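Local coordinates for aminopeptidase-like protein (Chaetomium thermophilum, PDB 5JM6) that probably acts as a zinc-dependent aminopeptidase of the M18 family, assembling into a dodecamer of the kind carried as cargo in the Cvt pathway of selective autophagy, at residues Y103-F115 and R346-I358. Sequence-based numbering, arbitrary orientation.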
loop_
_atom_site.group_PDB
_atom_site.type_symbol
_atom_site.label_atom_id
_atom_site.label_comp_id
_atom_site.label_asym_id
_atom_site.label_seq_id
_atom_site.Cartn_x
_atom_site.Cartn_y
_atom_site.Cartn_z
ATOM N N TYR A 103 12.858 64.282 5.247
ATOM C CA TYR A 103 14.020 63.523 5.698
ATOM C C TYR A 103 13.975 62.048 5.300
ATOM O O TYR A 103 12.943 61.546 4.853
ATOM C CB TYR A 103 14.153 63.640 7.221
ATOM C CG TYR A 103 14.070 65.063 7.725
ATOM C CD1 TYR A 103 15.195 65.877 7.756
ATOM C CD2 TYR A 103 12.862 65.597 8.158
ATOM C CE1 TYR A 103 15.120 67.181 8.209
ATOM C CE2 TYR A 103 12.778 66.899 8.612
ATOM C CZ TYR A 103 13.910 67.688 8.636
ATOM O OH TYR A 103 13.829 68.985 9.090
ATOM N N PHE A 104 15.110 61.370 5.447
ATOM C CA PHE A 104 15.160 59.916 5.324
ATOM C C PHE A 104 16.323 59.329 6.117
ATOM O O PHE A 104 17.295 60.021 6.419
ATOM C CB PHE A 104 15.255 59.482 3.857
ATOM C CG PHE A 104 16.592 59.752 3.215
ATOM C CD1 PHE A 104 16.843 60.963 2.592
ATOM C CD2 PHE A 104 17.589 58.786 3.212
ATOM C CE1 PHE A 104 18.065 61.212 1.992
ATOM C CE2 PHE A 104 18.813 59.030 2.617
ATOM C CZ PHE A 104 19.048 60.242 2.001
ATOM N N THR A 105 16.213 58.046 6.444
ATOM C CA THR A 105 17.275 57.340 7.152
ATOM C C THR A 105 17.435 55.932 6.581
ATOM O O THR A 105 16.495 55.352 6.036
ATOM C CB THR A 105 17.001 57.305 8.677
ATOM O OG1 THR A 105 17.066 58.641 9.190
ATOM C CG2 THR A 105 18.023 56.455 9.428
ATOM N N THR A 106 18.650 55.411 6.705
ATOM C CA THR A 106 19.071 54.175 6.074
ATOM C C THR A 106 19.627 53.203 7.111
ATOM O O THR A 106 20.220 53.620 8.106
ATOM C CB THR A 106 20.128 54.483 4.994
ATOM O OG1 THR A 106 19.469 54.927 3.802
ATOM C CG2 THR A 106 20.999 53.276 4.677
ATOM N N ARG A 107 19.402 51.911 6.893
ATOM C CA ARG A 107 20.027 50.881 7.706
ATOM C C ARG A 107 20.556 49.768 6.800
ATOM O O ARG A 107 19.800 49.177 6.028
ATOM C CB ARG A 107 19.038 50.334 8.736
ATOM C CG ARG A 107 19.680 49.540 9.858
ATOM C CD ARG A 107 18.667 49.166 10.930
ATOM N NE ARG A 107 18.413 50.261 11.861
ATOM C CZ ARG A 107 17.771 50.126 13.019
ATOM N NH1 ARG A 107 17.317 48.939 13.394
ATOM N NH2 ARG A 107 17.586 51.180 13.803
ATOM N N ASN A 108 21.865 49.526 6.876
ATOM C CA ASN A 108 22.562 48.492 6.103
ATOM C C ASN A 108 22.443 48.698 4.585
ATOM O O ASN A 108 22.762 47.815 3.789
ATOM C CB ASN A 108 22.017 47.111 6.525
ATOM C CG ASN A 108 22.627 45.953 5.751
ATOM O OD1 ASN A 108 23.802 45.628 5.914
ATOM N ND2 ASN A 108 21.818 45.315 4.909
ATOM N N GLY A 109 22.056 49.901 4.174
ATOM C CA GLY A 109 21.909 50.196 2.760
ATOM C C GLY A 109 20.809 49.384 2.091
ATOM O O GLY A 109 20.645 49.452 0.874
ATOM N N SER A 110 20.158 48.510 2.858
ATOM C CA SER A 110 18.987 47.762 2.400
ATOM C C SER A 110 17.628 48.141 3.018
ATOM O O SER A 110 16.601 47.579 2.636
ATOM C CB SER A 110 19.238 46.272 2.614
ATOM O OG SER A 110 19.476 45.993 3.979
ATOM N N SER A 111 17.619 49.055 3.984
ATOM C CA SER A 111 16.373 49.496 4.613
ATOM C C SER A 111 16.324 51.011 4.645
ATOM O O SER A 111 17.327 51.660 4.933
ATOM C CB SER A 111 16.232 48.942 6.033
ATOM O OG SER A 111 15.532 47.712 6.039
ATOM N N ILE A 112 15.161 51.578 4.349
ATOM C CA ILE A 112 15.049 53.026 4.305
ATOM C C ILE A 112 13.687 53.517 4.791
ATOM O O ILE A 112 12.648 52.920 4.498
ATOM C CB ILE A 112 15.331 53.556 2.877
ATOM C CG1 ILE A 112 15.310 55.085 2.849
ATOM C CG2 ILE A 112 14.352 52.966 1.867
ATOM C CD1 ILE A 112 15.726 55.666 1.525
ATOM N N ILE A 113 13.716 54.602 5.558
ATOM C CA ILE A 113 12.515 55.257 6.053
ATOM C C ILE A 113 12.547 56.724 5.653
ATOM O O ILE A 113 13.455 57.453 6.042
ATOM C CB ILE A 113 12.398 55.147 7.585
ATOM C CG1 ILE A 113 12.241 53.686 8.008
ATOM C CG2 ILE A 113 11.238 55.989 8.100
ATOM C CD1 ILE A 113 12.364 53.474 9.497
ATOM N N ALA A 114 11.560 57.151 4.872
ATOM C CA ALA A 114 11.472 58.541 4.436
ATOM C C ALA A 114 10.186 59.174 4.945
ATOM O O ALA A 114 9.141 58.522 4.984
ATOM C CB ALA A 114 11.547 58.630 2.922
ATOM N N PHE A 115 10.256 60.441 5.338
ATOM C CA PHE A 115 9.082 61.117 5.871
ATOM C C PHE A 115 9.111 62.627 5.662
ATOM O O PHE A 115 10.176 63.229 5.515
ATOM C CB PHE A 115 8.919 60.802 7.365
ATOM C CG PHE A 115 10.066 61.268 8.220
ATOM C CD1 PHE A 115 11.218 60.507 8.336
ATOM C CD2 PHE A 115 9.986 62.462 8.920
ATOM C CE1 PHE A 115 12.272 60.931 9.126
ATOM C CE2 PHE A 115 11.037 62.892 9.713
ATOM C CZ PHE A 115 12.182 62.127 9.813
ATOM N N ARG A 346 18.091 43.073 12.030
ATOM C CA ARG A 346 18.287 44.511 12.236
ATOM C C ARG A 346 17.466 45.418 11.306
ATOM O O ARG A 346 16.910 46.427 11.746
ATOM C CB ARG A 346 19.777 44.824 12.084
ATOM C CG ARG A 346 20.175 46.276 12.247
ATOM C CD ARG A 346 21.636 46.445 11.855
ATOM N NE ARG A 346 22.104 47.825 11.936
ATOM C CZ ARG A 346 22.773 48.439 10.964
ATOM N NH1 ARG A 346 23.040 47.797 9.835
ATOM N NH2 ARG A 346 23.170 49.695 11.118
ATOM N N GLN A 347 17.369 45.041 10.034
ATOM C CA GLN A 347 16.639 45.834 9.047
ATOM C C GLN A 347 15.207 45.344 8.789
ATOM O O GLN A 347 14.496 45.911 7.958
ATOM C CB GLN A 347 17.422 45.863 7.734
ATOM C CG GLN A 347 18.896 46.187 7.912
ATOM C CD GLN A 347 19.752 44.945 8.098
ATOM O OE1 GLN A 347 19.493 43.905 7.494
ATOM N NE2 GLN A 347 20.772 45.048 8.943
ATOM N N GLY A 348 14.789 44.295 9.493
ATOM C CA GLY A 348 13.463 43.723 9.308
ATOM C C GLY A 348 12.343 44.512 9.969
ATOM O O GLY A 348 12.599 45.446 10.727
ATOM N N ALA A 349 11.099 44.121 9.696
ATOM C CA ALA A 349 9.929 44.899 10.112
ATOM C C ALA A 349 9.549 44.728 11.586
ATOM O O ALA A 349 8.993 45.633 12.190
ATOM C CB ALA A 349 8.738 44.553 9.231
ATOM N N ARG A 350 9.828 43.573 12.170
ATOM C CA ARG A 350 9.609 43.412 13.605
ATOM C C ARG A 350 10.900 43.740 14.378
ATOM O O ARG A 350 11.082 43.315 15.519
ATOM C CB ARG A 350 9.017 42.030 13.936
ATOM C CG ARG A 350 9.538 40.875 13.128
ATOM C CD ARG A 350 8.674 39.624 13.244
ATOM N NE ARG A 350 8.211 39.357 14.602
ATOM C CZ ARG A 350 8.029 38.137 15.092
ATOM N NH1 ARG A 350 8.330 37.083 14.352
ATOM N NH2 ARG A 350 7.595 37.970 16.332
ATOM N N GLY A 351 11.830 44.420 13.705
ATOM C CA GLY A 351 12.984 45.020 14.360
ATOM C C GLY A 351 12.829 46.475 14.809
ATOM O O GLY A 351 11.834 47.135 14.508
ATOM N N ASN A 352 13.847 46.962 15.518
ATOM C CA ASN A 352 13.906 48.304 16.113
ATOM C C ASN A 352 13.615 49.469 15.167
ATOM O O ASN A 352 13.143 50.521 15.598
ATOM C CB ASN A 352 15.306 48.511 16.712
ATOM C CG ASN A 352 15.302 49.355 17.974
ATOM O OD1 ASN A 352 14.261 49.836 18.420
ATOM N ND2 ASN A 352 16.481 49.534 18.562
ATOM N N PHE A 353 13.888 49.263 13.882
ATOM C CA PHE A 353 14.123 50.360 12.946
ATOM C C PHE A 353 13.049 51.454 12.929
ATOM O O PHE A 353 13.357 52.619 13.174
ATOM C CB PHE A 353 14.290 49.796 11.532
ATOM C CG PHE A 353 14.840 50.788 10.546
ATOM C CD1 PHE A 353 15.618 51.850 10.973
ATOM C CD2 PHE A 353 14.574 50.660 9.192
ATOM C CE1 PHE A 353 16.123 52.766 10.072
ATOM C CE2 PHE A 353 15.077 51.573 8.284
ATOM C CZ PHE A 353 15.852 52.629 8.726
ATOM N N LEU A 354 11.801 51.099 12.640
ATOM C CA LEU A 354 10.753 52.120 12.561
ATOM C C LEU A 354 10.343 52.708 13.923
ATOM O O LEU A 354 10.174 53.922 14.028
ATOM C CB LEU A 354 9.519 51.584 11.827
ATOM C CG LEU A 354 8.370 52.594 11.710
ATOM C CD1 LEU A 354 8.769 53.788 10.849
ATOM C CD2 LEU A 354 7.108 51.938 11.170
ATOM N N PRO A 355 10.152 51.864 14.961
ATOM C CA PRO A 355 9.811 52.485 16.248
ATOM C C PRO A 355 10.871 53.439 16.804
ATOM O O PRO A 355 10.507 54.536 17.225
ATOM C CB PRO A 355 9.638 51.277 17.173
ATOM C CG PRO A 355 9.163 50.205 16.273
ATOM C CD PRO A 355 9.939 50.406 14.999
ATOM N N ILE A 356 12.145 53.053 16.797
ATOM C CA ILE A 356 13.171 53.914 17.381
ATOM C C ILE A 356 13.338 55.194 16.557
ATOM O O ILE A 356 13.616 56.260 17.107
ATOM C CB ILE A 356 14.534 53.183 17.525
ATOM C CG1 ILE A 356 15.487 54.006 18.396
ATOM C CG2 ILE A 356 15.162 52.889 16.170
ATOM C CD1 ILE A 356 16.681 53.230 18.900
ATOM N N THR A 357 13.137 55.093 15.245
ATOM C CA THR A 357 13.204 56.262 14.378
ATOM C C THR A 357 12.088 57.241 14.717
ATOM O O THR A 357 12.317 58.446 14.810
ATOM C CB THR A 357 13.113 55.871 12.893
ATOM O OG1 THR A 357 14.301 55.167 12.515
ATOM C CG2 THR A 357 12.962 57.108 12.018
ATOM N N ILE A 358 10.884 56.716 14.914
ATOM C CA ILE A 358 9.743 57.547 15.269
ATOM C C ILE A 358 9.967 58.229 16.615
ATOM O O ILE A 358 9.707 59.424 16.761
ATOM C CB ILE A 358 8.437 56.727 15.293
ATOM C CG1 ILE A 358 8.089 56.291 13.868
ATOM C CG2 ILE A 358 7.302 57.524 15.919
ATOM C CD1 ILE A 358 6.623 56.112 13.603
HETATM O O HOH W 1 23.696 51.297 9.138
#
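Ser111 OG donates a hydrogen bond to Gln347 O (2.8 Å), meeting that carbonyl in its plane, on a lone pair, and so fastening the loop before helix 353-368 to a beta hairpin. Next to it in sequence, Arg346 O receives Arg107 NH1 at 3.0 Å; the N-H points fairly straight at the oxygen (156°), which lies at the edge of the guanidinium.

The hydrophobic half of the contact is a worked example of an aromatic ring covered on both faces. Ile113 CD1 stands over the centre of one face of Phe353, 3.5 Å from the ring centroid, while Arg107 CB makes a CH-pi contact with the opposite face. Arg107 sends its chain away from the backbone N (chi1 -164°) and bends at chi3, which turns it back past the ring, its guanidinium tilted 40° to it and NE 3.3 Å from Phe353 CD1. Its CG also lies centrally over the Arg346 guanidinium. An alanine in place of Arg107 would keep the CB over the ring but would probably leave Arg346 O without this donor and uncover the rim of Phe353 near CD1. Beyond Arg107, the Asn108 and Gln347 amides stack, somewhat tilted.

Hairpin strands 102-107 and 111-117 belong to the large mixed sheet of the zinc-exopeptidase alpha/beta core, where 111-117 pairs with strand 330-336; the Ser111 side chain is about 8 Å from that of the zinc ligand His133. Helix 68-81 packs on the sheet face opposite helix 353-368. Leu354 continues onto helix 466-470, and Arg346 NE bonds Gly471 O of a second subunit, bringing this buried junction up to a dodecamer interface.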